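Local coordinates for prolyl 4-hydroxylase alpha subunit Fe(2+) 2OG dioxygenase domain-containing protein (Burkholderia ambifaria, PDB 3W20) that probably catalyses the 2-oxoglutarate-dependent oxidation of N-substituted L-amino acids at a metal centre, occupied here by zinc, in a double-stranded beta-helix fold, at residues M40-D45 and D49-D54; V113-D118 and G235-F240. All coordinates share one frame; numbering follows the deposited sequence.

Contact 1 (M40-D45 and D49-D54)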
HETATM    1  N   MSE A  40      15.787 -27.238 -12.856  1.00 16.46           N
HETATM    2  CA  MSE A  40      14.836 -28.152 -13.510  1.00 16.03           C
HETATM    3  C   MSE A  40      14.538 -27.702 -14.949  1.00 18.95           C
HETATM    4  O   MSE A  40      14.424 -26.535 -15.232  1.00 18.62           O
HETATM    5  CB  MSE A  40      13.467 -28.085 -12.738  1.00 17.76           C
HETATM    6  CG  MSE A  40      13.687 -28.280 -11.234  1.00 18.54           C
HETATM    7 SE   MSE A  40      11.905 -28.314 -10.349  1.00 21.74          SE
HETATM    8  CE  MSE A  40      11.212 -29.921 -11.203  1.00 17.75           C
ATOM      9  N   ASP A  41      14.424 -28.665 -15.870  1.00 18.80           N
ATOM     10  CA  ASP A  41      14.147 -28.384 -17.271  1.00 21.60           C
ATOM     11  C   ASP A  41      12.643 -28.350 -17.449  1.00 20.91           C
ATOM     12  O   ASP A  41      11.984 -29.361 -17.537  1.00 23.64           O
ATOM     13  CB  ASP A  41      14.744 -29.490 -18.149  1.00 23.59           C
ATOM     14  CG  ASP A  41      16.238 -29.493 -18.153  1.00 27.83           C
ATOM     15  OD1 ASP A  41      16.886 -28.710 -17.433  1.00 24.82           O
ATOM     16  OD2 ASP A  41      16.811 -30.297 -18.903  1.00 25.32           O
ATOM     17  N   ILE A  42      12.093 -27.147 -17.476  1.00 19.63           N
ATOM     18  CA  ILE A  42      10.653 -26.959 -17.451  1.00 19.60           C
ATOM     19  C   ILE A  42      10.113 -26.713 -18.847  1.00 21.69           C
ATOM     20  O   ILE A  42       9.136 -27.361 -19.254  1.00 23.33           O
ATOM     21  CB  ILE A  42      10.271 -25.742 -16.570  1.00 20.66           C
ATOM     22  CG1 ILE A  42      10.742 -25.966 -15.107  1.00 19.89           C
ATOM     23  CG2 ILE A  42       8.769 -25.496 -16.652  1.00 22.73           C
ATOM     24  CD1 ILE A  42      10.271 -27.311 -14.552  1.00 20.17           C
ATOM     25  N   VAL A  43      10.698 -25.761 -19.549  1.00 18.89           N
ATOM     26  CA  VAL A  43      10.047 -25.292 -20.785  1.00 22.30           C
ATOM     27  C   VAL A  43      10.858 -25.754 -22.008  1.00 23.00           C
ATOM     28  O   VAL A  43      12.081 -25.471 -22.088  1.00 22.17           O
ATOM     29  CB  VAL A  43       9.986 -23.769 -20.858  1.00 21.00           C
ATOM     30  CG1 VAL A  43       9.283 -23.332 -22.169  1.00 23.91           C
ATOM     31  CG2 VAL A  43       9.274 -23.184 -19.646  1.00 22.64           C
ATOM     32  N   PRO A  44      10.236 -26.511 -22.927  1.00 26.03           N
ATOM     33  CA  PRO A  44      11.062 -27.000 -24.057  1.00 28.51           C
ATOM     34  C   PRO A  44      11.365 -25.951 -25.103  1.00 29.29           C
ATOM     35  O   PRO A  44      10.717 -24.923 -25.149  1.00 26.89           O
ATOM     36  CB  PRO A  44      10.193 -28.071 -24.708  1.00 30.81           C
ATOM     37  CG  PRO A  44       8.809 -27.690 -24.387  1.00 30.04           C
ATOM     38  CD  PRO A  44       8.860 -27.040 -22.989  1.00 28.04           C
ATOM     39  N   ASP A  45      12.356 -26.234 -25.939  1.00 33.63           N
ATOM     40  CA  ASP A  45      12.751 -25.283 -26.954  1.00 37.09           C
ATOM     41  C   ASP A  45      11.562 -24.903 -27.856  1.00 36.73           C
ATOM     42  O   ASP A  45      10.714 -25.741 -28.193  1.00 36.14           O
ATOM     43  CB  ASP A  45      13.913 -25.821 -27.774  1.00 40.85           C
ATOM     44  CG  ASP A  45      14.617 -24.726 -28.581  1.00 48.06           C
ATOM     45  OD1 ASP A  45      14.375 -23.481 -28.393  1.00 49.78           O
ATOM     46  OD2 ASP A  45      15.411 -25.129 -29.436  1.00 49.44           O
ATOM     47  N   ASP A  49       9.411 -18.220 -25.476  1.00 34.78           N
ATOM     48  CA  ASP A  49       8.768 -16.928 -25.709  1.00 33.88           C
ATOM     49  C   ASP A  49       7.346 -16.808 -25.165  1.00 30.96           C
ATOM     50  O   ASP A  49       6.983 -15.765 -24.626  1.00 30.41           O
ATOM     51  CB  ASP A  49       8.814 -16.585 -27.223  1.00 39.81           C
ATOM     52  CG  ASP A  49      10.133 -15.986 -27.638  1.00 40.52           C
ATOM     53  OD1 ASP A  49      10.900 -15.541 -26.760  1.00 45.01           O
ATOM     54  OD2 ASP A  49      10.415 -15.976 -28.851  1.00 48.02           O
ATOM     55  N   ALA A  50       6.559 -17.868 -25.279  1.00 32.34           N
ATOM     56  CA  ALA A  50       5.162 -17.883 -24.826  1.00 32.19           C
ATOM     57  C   ALA A  50       5.043 -17.588 -23.310  1.00 32.98           C
ATOM     58  O   ALA A  50       4.055 -16.989 -22.876  1.00 30.15           O
ATOM     59  CB  ALA A  50       4.458 -19.211 -25.179  1.00 33.57           C
ATOM     60  N   TRP A  51       6.051 -18.001 -22.514  1.00 28.56           N
ATOM     61  CA  TRP A  51       6.007 -17.763 -21.070  1.00 23.76           C
ATOM     62  C   TRP A  51       6.260 -16.320 -20.732  1.00 23.45           C
ATOM     63  O   TRP A  51       5.685 -15.786 -19.770  1.00 22.58           O
ATOM     64  CB  TRP A  51       7.026 -18.649 -20.400  1.00 24.15           C
ATOM     65  CG  TRP A  51       6.581 -20.039 -20.336  1.00 24.55           C
ATOM     66  CD1 TRP A  51       6.429 -20.949 -21.392  1.00 23.64           C
ATOM     67  CD2 TRP A  51       6.303 -20.791 -19.125  1.00 22.91           C
ATOM     68  NE1 TRP A  51       6.065 -22.198 -20.896  1.00 24.71           N
ATOM     69  CE2 TRP A  51       5.917 -22.142 -19.551  1.00 24.55           C
ATOM     70  CE3 TRP A  51       6.274 -20.476 -17.773  1.00 20.82           C
ATOM     71  CZ2 TRP A  51       5.571 -23.130 -18.638  1.00 23.57           C
ATOM     72  CZ3 TRP A  51       5.904 -21.465 -16.864  1.00 20.63           C
ATOM     73  CH2 TRP A  51       5.578 -22.774 -17.282  1.00 24.05           C
ATOM     74  N   TRP A  52       7.086 -15.650 -21.538  1.00 23.08           N
ATOM     75  CA  TRP A  52       7.314 -14.242 -21.326  1.00 24.42           C
ATOM     76  C   TRP A  52       6.199 -13.357 -21.806  1.00 24.05           C
ATOM     77  O   TRP A  52       5.794 -12.375 -21.131  1.00 23.67           O
ATOM     78  CB  TRP A  52       8.579 -13.854 -22.071  1.00 24.97           C
ATOM     79  CG  TRP A  52       8.959 -12.424 -21.876  1.00 27.55           C
ATOM     80  CD1 TRP A  52       8.556 -11.311 -22.634  1.00 28.07           C
ATOM     81  CD2 TRP A  52       9.907 -11.911 -20.909  1.00 25.98           C
ATOM     82  NE1 TRP A  52       9.144 -10.168 -22.154  1.00 27.65           N
ATOM     83  CE2 TRP A  52       9.980 -10.465 -21.130  1.00 26.30           C
ATOM     84  CE3 TRP A  52      10.648 -12.483 -19.856  1.00 24.15           C
ATOM     85  CZ2 TRP A  52      10.782  -9.647 -20.355  1.00 27.20           C
ATOM     86  CZ3 TRP A  52      11.454 -11.637 -19.078  1.00 28.09           C
ATOM     87  CH2 TRP A  52      11.533 -10.247 -19.329  1.00 27.07           C
ATOM     88  N   ASP A  53       5.739 -13.664 -23.012  1.00 25.40           N
ATOM     89  CA  ASP A  53       4.643 -12.886 -23.639  1.00 26.26           C
ATOM     90  C   ASP A  53       3.259 -13.236 -23.107  1.00 31.57           C
ATOM     91  O   ASP A  53       2.288 -12.677 -23.572  1.00 30.51           O
ATOM     92  CB  ASP A  53       4.635 -13.155 -25.166  1.00 31.78           C
ATOM     93  CG  ASP A  53       5.965 -12.874 -25.835  1.00 29.88           C
ATOM     94  OD1 ASP A  53       6.779 -12.127 -25.292  1.00 38.06           O
ATOM     95  OD2 ASP A  53       6.200 -13.448 -26.911  1.00 36.37           O
ATOM     96  N   ASP A  54       3.138 -14.186 -22.172  1.00 31.69           N
ATOM     97  CA  ASP A  54       1.899 -14.453 -21.415  1.00 29.66           C
ATOM     98  C   ASP A  54       1.067 -13.187 -21.144  1.00 30.29           C
ATOM     99  O   ASP A  54       1.560 -12.204 -20.580  1.00 25.42           O
ATOM    100  CB  ASP A  54       2.273 -15.111 -20.070  1.00 30.27           C
ATOM    101  CG  ASP A  54       1.119 -15.813 -19.384  1.00 30.07           C
ATOM    102  OD1 ASP A  54       0.055 -15.227 -19.066  1.00 31.87           O
ATOM    103  OD2 ASP A  54       1.302 -17.015 -19.090  1.00 31.16           O
TER
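Val-43 sets its CG2 methyl over one face of the Trp-51 indole, and the Val-43/Trp-51 pair makes most of the contact between 40-45 and 49-54, with a CH-pi contact at its centre. CG2 of Val-43 stands 3.6 Å from the centroid of the five-membered ring of Trp-51, only 18° off the ring normal. The methyl is nevertheless displaced toward the rim of the indole as a whole, its nearest ring atom being CE2 of Trp-51, 3.5 Å from CG2 of Val-43. The other branch works further along the pyrrole: CG1 of Val-43 lies 3.6 Å from NE1 of Trp-51 and also meets CD1. With CG1 anti to the backbone N (chi1 -179°), CG2 takes the place opposite the carbonyl carbon, and both methyls stay on one face, CG2 over the pyrrole and CG1 beyond its NE1-CD1 side. The side chains run past each other in opposite directions, the valine coming from the loop after strand 37-41 and the indole from the short helix 48-52. A looser touch at the far end of the indole is made by Ile-42, whose CG2 comes obliquely to within 4.2 Å of CH2 of Trp-51.

No hydrogen bond crosses between the segments. Close by, Arg-48, at the start of helix 48-52, donates through NH2 to the carbonyl O of Val-43. Trp-51 also packs on Leu-182 and Ile-184 of strand 178-185 and on Leu-115 of helix 111-120, so the indole lies buried between the large sheet and its helical cover. Three residues separate the segments, and the chain folds back on itself here through dispersion and CH-pi attraction: an aliphatic branch on an electron-rich pyrrole face packs the short helix against the loop that follows the strand.

Contact 2 (V113-D118 and G235-F240)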
ATOM      1  N   VAL A 113       3.255 -18.172 -12.677  1.00 18.66           N
ATOM      2  CA  VAL A 113       2.726 -18.118 -11.285  1.00 17.63           C
ATOM      3  C   VAL A 113       1.940 -19.415 -11.064  1.00 20.92           C
ATOM      4  O   VAL A 113       2.107 -20.052 -10.041  1.00 19.42           O
ATOM      5  CB  VAL A 113       1.905 -16.860 -11.018  1.00 16.70           C
ATOM      6  CG1 VAL A 113       1.176 -16.918  -9.652  1.00 18.61           C
ATOM      7  CG2 VAL A 113       2.787 -15.647 -10.995  1.00 16.83           C
ATOM      8  N   ARG A 114       1.191 -19.847 -12.092  1.00 22.30           N
ATOM      9  CA  ARG A 114       0.409 -21.075 -11.975  1.00 24.96           C
ATOM     10  C   ARG A 114       1.297 -22.324 -11.749  1.00 22.46           C
ATOM     11  O   ARG A 114       0.878 -23.285 -11.110  1.00 21.71           O
ATOM     12  CB  ARG A 114      -0.505 -21.252 -13.189  1.00 25.74           C
ATOM     13  CG  ARG A 114      -1.721 -20.358 -13.172  1.00 32.60           C
ATOM     14  CD  ARG A 114      -2.503 -20.568 -14.466  1.00 42.20           C
ATOM     15  NE  ARG A 114      -3.630 -19.647 -14.430  1.00 49.58           N
ATOM     16  CZ  ARG A 114      -4.867 -19.963 -14.043  1.00 47.68           C
ATOM     17  NH1 ARG A 114      -5.197 -21.219 -13.726  1.00 39.58           N
ATOM     18  NH2 ARG A 114      -5.781 -19.002 -13.983  1.00 40.77           N
ATOM     19  N   LEU A 115       2.538 -22.305 -12.214  1.00 24.61           N
ATOM     20  CA  LEU A 115       3.466 -23.379 -11.883  1.00 24.04           C
ATOM     21  C   LEU A 115       3.493 -23.683 -10.400  1.00 24.51           C
ATOM     22  O   LEU A 115       3.344 -24.823  -9.970  1.00 22.47           O
ATOM     23  CB  LEU A 115       4.868 -23.051 -12.419  1.00 27.79           C
ATOM     24  CG  LEU A 115       5.839 -24.094 -12.871  1.00 35.51           C
ATOM     25  CD1 LEU A 115       5.201 -24.997 -13.926  1.00 33.32           C
ATOM     26  CD2 LEU A 115       6.999 -23.292 -13.442  1.00 29.04           C
ATOM     27  N   PHE A 116       3.610 -22.634  -9.589  1.00 20.78           N
ATOM     28  CA  PHE A 116       3.589 -22.793  -8.175  1.00 21.13           C
ATOM     29  C   PHE A 116       2.223 -22.872  -7.565  1.00 20.37           C
ATOM     30  O   PHE A 116       2.037 -23.684  -6.649  1.00 22.30           O
ATOM     31  CB  PHE A 116       4.371 -21.585  -7.569  1.00 17.80           C
ATOM     32  CG  PHE A 116       5.755 -21.507  -8.102  1.00 20.01           C
ATOM     33  CD1 PHE A 116       6.734 -22.331  -7.551  1.00 20.67           C
ATOM     34  CD2 PHE A 116       6.065 -20.725  -9.197  1.00 20.67           C
ATOM     35  CE1 PHE A 116       8.044 -22.287  -8.035  1.00 20.20           C
ATOM     36  CE2 PHE A 116       7.367 -20.675  -9.689  1.00 19.68           C
ATOM     37  CZ  PHE A 116       8.343 -21.464  -9.130  1.00 19.31           C
ATOM     38  N   SER A 117       1.237 -22.076  -8.025  1.00 19.04           N
ATOM     39  CA  SER A 117      -0.092 -22.202  -7.379  1.00 22.66           C
ATOM     40  C   SER A 117      -0.650 -23.643  -7.516  1.00 24.85           C
ATOM     41  O   SER A 117      -1.207 -24.220  -6.587  1.00 24.57           O
ATOM     42  CB  SER A 117      -1.100 -21.138  -7.865  1.00 23.92           C
ATOM     43  OG  SER A 117      -1.225 -20.992  -9.251  1.00 27.68           O
ATOM     44  N   ASP A 118      -0.450 -24.227  -8.689  1.00 24.80           N
ATOM     45  CA  ASP A 118      -0.852 -25.595  -8.943  1.00 25.62           C
ATOM     46  C   ASP A 118      -0.054 -26.605  -8.173  1.00 27.32           C
ATOM     47  O   ASP A 118      -0.618 -27.529  -7.604  1.00 24.42           O
ATOM     48  CB  ASP A 118      -0.751 -25.934 -10.445  1.00 27.02           C
ATOM     49  CG  ASP A 118      -1.743 -25.159 -11.287  1.00 28.94           C
ATOM     50  OD1 ASP A 118      -2.676 -24.550 -10.752  1.00 32.87           O
ATOM     51  OD2 ASP A 118      -1.568 -25.084 -12.490  1.00 31.82           O
ATOM     52  N   GLY A 235      14.810 -22.068 -20.414  1.00 21.37           N
ATOM     53  CA  GLY A 235      13.832 -23.134 -20.217  1.00 20.40           C
ATOM     54  C   GLY A 235      14.044 -23.769 -18.839  1.00 20.40           C
ATOM     55  O   GLY A 235      13.200 -24.524 -18.363  1.00 22.39           O
ATOM     56  N   GLN A 236      15.167 -23.454 -18.201  1.00 19.40           N
ATOM     57  CA  GLN A 236      15.461 -24.018 -16.836  1.00 17.38           C
ATOM     58  C   GLN A 236      14.897 -23.134 -15.706  1.00 15.46           C
ATOM     59  O   GLN A 236      15.003 -21.925 -15.756  1.00 17.66           O
ATOM     60  CB  GLN A 236      16.954 -24.359 -16.620  1.00 19.67           C
ATOM     61  CG  GLN A 236      17.503 -25.416 -17.592  1.00 20.29           C
ATOM     62  CD  GLN A 236      18.962 -25.774 -17.267  1.00 17.63           C
ATOM     63  OE1 GLN A 236      19.792 -24.909 -17.017  1.00 21.07           O
ATOM     64  NE2 GLN A 236      19.240 -27.064 -17.214  1.00 24.25           N
ATOM     65  N   LEU A 237      14.338 -23.798 -14.687  1.00 15.16           N
ATOM     66  CA  LEU A 237      13.844 -23.116 -13.481  1.00 15.66           C
ATOM     67  C   LEU A 237      14.892 -23.413 -12.412  1.00 14.65           C
ATOM     68  O   LEU A 237      15.210 -24.572 -12.174  1.00 15.91           O
ATOM     69  CB  LEU A 237      12.555 -23.786 -13.049  1.00 15.27           C
ATOM     70  CG  LEU A 237      11.956 -23.281 -11.713  1.00 16.36           C
ATOM     71  CD1 LEU A 237      11.579 -21.778 -11.740  1.00 21.16           C
ATOM     72  CD2 LEU A 237      10.716 -24.157 -11.440  1.00 18.53           C
ATOM     73  N   THR A 238      15.380 -22.358 -11.767  1.00 14.67           N
ATOM     74  CA  THR A 238      16.331 -22.523 -10.699  1.00 14.09           C
ATOM     75  C   THR A 238      15.606 -22.212  -9.360  1.00 14.17           C
ATOM     76  O   THR A 238      15.040 -21.121  -9.251  1.00 15.14           O
ATOM     77  CB  THR A 238      17.456 -21.537 -10.904  1.00 14.78           C
ATOM     78  OG1 THR A 238      18.109 -21.906 -12.132  1.00 15.94           O
ATOM     79  CG2 THR A 238      18.538 -21.703  -9.822  1.00 13.92           C
ATOM     80  N   LEU A 239      15.664 -23.145  -8.414  1.00 15.34           N
ATOM     81  CA  LEU A 239      15.007 -23.012  -7.114  1.00 13.98           C
ATOM     82  C   LEU A 239      16.139 -23.102  -6.079  1.00 13.83           C
ATOM     83  O   LEU A 239      17.039 -23.980  -6.216  1.00 15.79           O
ATOM     84  CB  LEU A 239      14.045 -24.128  -6.929  1.00 16.25           C
ATOM     85  CG  LEU A 239      12.914 -24.218  -7.979  1.00 17.72           C
ATOM     86  CD1 LEU A 239      12.252 -25.561  -7.791  1.00 18.01           C
ATOM     87  CD2 LEU A 239      11.973 -23.093  -7.571  1.00 18.45           C
ATOM     88  N   PHE A 240      16.248 -22.117  -5.182  1.00 12.85           N
ATOM     89  CA  PHE A 240      17.332 -22.157  -4.274  1.00 12.54           C
ATOM     90  C   PHE A 240      16.998 -21.517  -2.943  1.00 12.71           C
ATOM     91  O   PHE A 240      16.022 -20.751  -2.834  1.00 13.11           O
ATOM     92  CB  PHE A 240      18.587 -21.389  -4.819  1.00 12.24           C
ATOM     93  CG  PHE A 240      18.344 -19.926  -5.075  1.00 14.78           C
ATOM     94  CD1 PHE A 240      18.913 -18.937  -4.252  1.00 14.47           C
ATOM     95  CD2 PHE A 240      17.593 -19.524  -6.194  1.00 15.87           C
ATOM     96  CE1 PHE A 240      18.660 -17.564  -4.516  1.00 15.85           C
ATOM     97  CE2 PHE A 240      17.337 -18.168  -6.451  1.00 15.15           C
ATOM     98  CZ  PHE A 240      17.888 -17.189  -5.642  1.00 15.87           C
TER
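A chi1 of -57° places CG of Phe-116 opposite its carbonyl carbon and carries the ring from the flank of helix 113-118 toward strand 236-240, where two leucines meet its edge. Leu-237, with CG anti to the backbone N (chi1 175°), brings CD1 to 4.2 Å from CZ of Phe-116, approaching from the opposite direction. Leu-239 instead slides past the phenylalanine, and its CD2 reaches CE1 of Phe-116 at 4.0 Å. Both methyls lie near the ring plane, so the contact is made at the rim and not over a face. Two residues apart on one strand, Leu-237 and Leu-239 present their side chains on the same side of the sheet, the side covered by helix 111-120 in this double-stranded beta-helix dioxygenase. The axes of the two segments pass 12.7 Å apart at -54°, a gap bridged by long apolar side chains. Leu-115 adds a methyl-to-methyl touch, its CD2 lying 4.3 Å from CD2 of Leu-237. Ile-23 packs on both of these leucines, while Ile-27 and Leu-30 of the same helix 23-31 pack on Leu-239.

Contact 1 precedes contact 2 along the chain, and their centres lie 11 Å apart on the same side of the chain's centre. They share the large mixed sheet, in which strands 37-41 and 236-241 are antiparallel neighbours. Direct bonds join them: Met-40 O probably accepts a hydrogen bond from Leu-237 N at 2.8 Å, and Asp-41 OD1 probably does so from Gln-236 NE2. Leu-115 of helix 111-120 touches both Trp-51 and Leu-237. Contact 1 packs helix 48-52 on the loop leaving strand 37-41, and contact 2 packs helix 111-120 on strand 236-241. The side chains of Trp-51 and Leu-237 are about 11 Å and 9 Å from that of Thr-257, a 2-oxoglutarate-binding residue whose ligand is absent from this chain.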